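PDB 4J20: cytochrome c-555 from Chlorobium tepidum, which carries a single heme c and transfers electrons in green sulfur bacteria, although its exact role in photosynthesis is not established. Local coordinates for residues 42-47 with 79-84. The protein carries 2 engineered substitutions. Residues are numbered along the deposited sequence; the frame is centred on the assembly and turned at random.
Sequences QGMNTL and AVAYMV. With HEB (heme b/c), chain I; SO4 (sulfate ion), chain C.
M44 reaches the helix of 79-84 through a hooked side chain: CG lies beside the backbone N (chi1 -71°), and two further bends of the same sense (chi2 -71°, chi3 -64°) turn the methyl inward. CE thereby rests against the backbone at A81, 3.7 Å from its N, and 3.8 Å from CG1 of V80. SD, one atom back, passes alongside V84, 4.0 Å from CG2. One turn of helix further on, the CB of L47 is directed toward the partner helix. It meets V80 CG1 at 3.9 Å, while the branches of L47 divide the work: CD1 lies 3.8 Å from V84 CG2, and CD2 presses close to a heme propionate, 3.3 Å from CGA. V80 is forked in the same way, with CG1 received between M44 and L47 and CG2 against the heme methyl CMB at the porphyrin edge, at 3.7 Å. I40, from helix 33-40, also packs on V84.

G43, which leaves the preceding helical turn with positive phi, is the N-cap residue of helix 44-53. The backbone N-H groups of M44 and N45 both donate to a sulfate, probably from the crystallisation liquor, M44 N to O3 at 2.9 Å, where the helix N-terminus would be expected to favour an anion. The amide end of Q42 sits beside the propionate that L47 touches, and an alanine here would probably leave that carboxylate without its polar neighbour. With no hydrogen bond joining the two segments, the helices are held together by apolar packing that continues directly onto the heme edge.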
# COMPACT_ATOMS: atom_id res chain seq x y z
N GLN A 42 -1.76 -12.61 -0.93
CA GLN A 42 -1.55 -12.66 0.50
C GLN A 42 -2.81 -12.28 1.25
O GLN A 42 -2.91 -12.56 2.44
CB GLN A 42 -0.42 -11.75 0.95
CG GLN A 42 0.93 -12.15 0.41
CD GLN A 42 1.96 -11.21 0.86
OE1 GLN A 42 1.98 -10.06 0.43
NE2 GLN A 42 2.79 -11.64 1.79
N GLY A 43 -3.73 -11.54 0.57
CA GLY A 43 -4.96 -11.04 1.16
C GLY A 43 -4.75 -9.72 1.86
O GLY A 43 -3.64 -9.32 2.20
N MET A 44 -5.86 -9.01 2.04
CA MET A 44 -5.83 -7.68 2.61
C MET A 44 -5.34 -7.66 4.02
O MET A 44 -4.63 -6.72 4.40
CB MET A 44 -7.20 -6.98 2.49
CG MET A 44 -7.53 -6.59 1.06
SD MET A 44 -6.50 -5.19 0.46
CE MET A 44 -7.00 -3.86 1.55
N ASN A 45 -5.73 -8.59 4.86
CA ASN A 45 -5.29 -8.55 6.23
C ASN A 45 -3.76 -8.48 6.32
O ASN A 45 -3.21 -7.66 7.05
CB ASN A 45 -5.85 -9.73 7.02
CG ASN A 45 -5.50 -9.65 8.48
OD1 ASN A 45 -4.64 -10.36 8.96
ND2 ASN A 45 -6.12 -8.71 9.16
N THR A 46 -3.08 -9.33 5.57
CA THR A 46 -1.62 -9.36 5.57
C THR A 46 -1.08 -8.09 4.91
O THR A 46 -0.14 -7.49 5.44
CB THR A 46 -1.12 -10.58 4.86
OG1 THR A 46 -1.43 -11.71 5.66
CG2 THR A 46 0.37 -10.52 4.64
N LEU A 47 -1.63 -7.68 3.75
CA LEU A 47 -1.10 -6.47 3.13
C LEU A 47 -1.18 -5.27 4.07
O LEU A 47 -0.23 -4.47 4.15
CB LEU A 47 -1.85 -6.16 1.81
CG LEU A 47 -1.63 -7.14 0.68
CD1 LEU A 47 -2.49 -6.82 -0.51
CD2 LEU A 47 -0.17 -7.18 0.26
N ALA A 79 -5.95 3.11 1.89
CA ALA A 79 -4.98 3.35 0.82
C ALA A 79 -4.53 2.03 0.18
O ALA A 79 -4.41 1.96 -1.06
CB ALA A 79 -3.79 4.12 1.35
N VAL A 80 -4.33 0.98 0.98
CA VAL A 80 -3.98 -0.32 0.41
C VAL A 80 -5.10 -0.78 -0.51
O VAL A 80 -4.87 -1.29 -1.61
CB VAL A 80 -3.69 -1.37 1.53
CG1 VAL A 80 -3.47 -2.75 0.91
CG2 VAL A 80 -2.48 -0.97 2.38
N ALA A 81 -6.35 -0.62 -0.07
CA ALA A 81 -7.50 -1.05 -0.88
C ALA A 81 -7.52 -0.33 -2.21
O ALA A 81 -7.80 -0.93 -3.24
CB ALA A 81 -8.80 -0.82 -0.11
N TYR A 82 -7.21 0.98 -2.17
CA TYR A 82 -7.12 1.71 -3.41
C TYR A 82 -6.03 1.15 -4.32
O TYR A 82 -6.25 0.89 -5.51
CB TYR A 82 -6.86 3.19 -3.11
CG TYR A 82 -6.67 3.99 -4.36
CD1 TYR A 82 -7.75 4.29 -5.18
CD2 TYR A 82 -5.41 4.37 -4.77
CE1 TYR A 82 -7.57 4.99 -6.36
CE2 TYR A 82 -5.23 5.06 -6.01
CZ TYR A 82 -6.32 5.37 -6.75
OH TYR A 82 -6.14 6.08 -7.94
N MET A 83 -4.85 0.95 -3.77
CA MET A 83 -3.71 0.43 -4.55
C MET A 83 -4.04 -0.94 -5.16
O MET A 83 -3.77 -1.17 -6.36
CB MET A 83 -2.51 0.28 -3.64
CG MET A 83 -1.99 1.64 -3.15
SD MET A 83 -0.81 1.55 -1.78
CE MET A 83 0.59 0.84 -2.62
N VAL A 84 -4.59 -1.84 -4.38
CA VAL A 84 -4.93 -3.17 -4.88
C VAL A 84 -5.99 -3.08 -5.97
O VAL A 84 -5.86 -3.73 -7.03
CB VAL A 84 -5.41 -4.05 -3.72
CG1 VAL A 84 -6.15 -5.30 -4.23
CG2 VAL A 84 -4.27 -4.43 -2.81
FE HEB I . 4.69 0.81 0.40
CHA HEB I . 5.34 -2.45 -0.30
CHB HEB I . 1.37 0.05 0.85
CHC HEB I . 4.06 4.02 1.28
CHD HEB I . 7.91 1.63 -0.32
NA HEB I . 3.58 -0.87 0.32
C1A HEB I . 4.03 -2.15 -0.03
C2A HEB I . 2.90 -3.04 -0.05
C3A HEB I . 1.82 -2.33 0.25
C4A HEB I . 2.22 -0.98 0.48
CMA HEB I . 0.38 -2.82 0.35
CAA HEB I . 3.00 -4.52 -0.41
CBA HEB I . 2.95 -5.40 0.84
CGA HEB I . 3.13 -6.88 0.57
O1A HEB I . 3.45 -7.30 -0.58
O2A HEB I . 3.01 -7.63 1.57
NB HEB I . 3.05 1.84 0.94
C1B HEB I . 1.76 1.34 1.11
C2B HEB I . 0.90 2.36 1.64
C3B HEB I . 1.64 3.48 1.73
C4B HEB I . 2.99 3.18 1.33
CMB HEB I . -0.57 2.14 1.87
CAB HEB I . 1.24 4.86 2.20
CBB HEB I . 0.55 4.87 3.57
NC HEB I . 5.77 2.48 0.43
C1C HEB I . 5.33 3.72 0.86
C2C HEB I . 6.41 4.67 0.79
C3C HEB I . 7.46 4.02 0.28
C4C HEB I . 7.11 2.66 0.10
CMC HEB I . 6.23 6.16 1.10
CAC HEB I . 8.84 4.57 -0.08
CBC HEB I . 9.62 5.26 1.04
ND HEB I . 6.31 -0.22 -0.19
C1D HEB I . 7.57 0.31 -0.42
C2D HEB I . 8.47 -0.70 -0.86
C3D HEB I . 7.70 -1.93 -0.86
C4D HEB I . 6.38 -1.57 -0.44
CMD HEB I . 9.93 -0.58 -1.23
CAD HEB I . 8.18 -3.31 -1.26
CBD HEB I . 8.87 -4.10 -0.12
CGD HEB I . 9.27 -5.44 -0.58
O1D HEB I . 8.38 -6.23 -0.92
O2D HEB I . 10.44 -5.73 -0.65
S SO4 C . -8.28 -11.36 3.44
O1 SO4 C . -8.19 -10.41 4.56
O2 SO4 C . -9.54 -12.09 3.55
O3 SO4 C . -8.32 -10.57 2.15
O4 SO4 C . -7.06 -12.20 3.65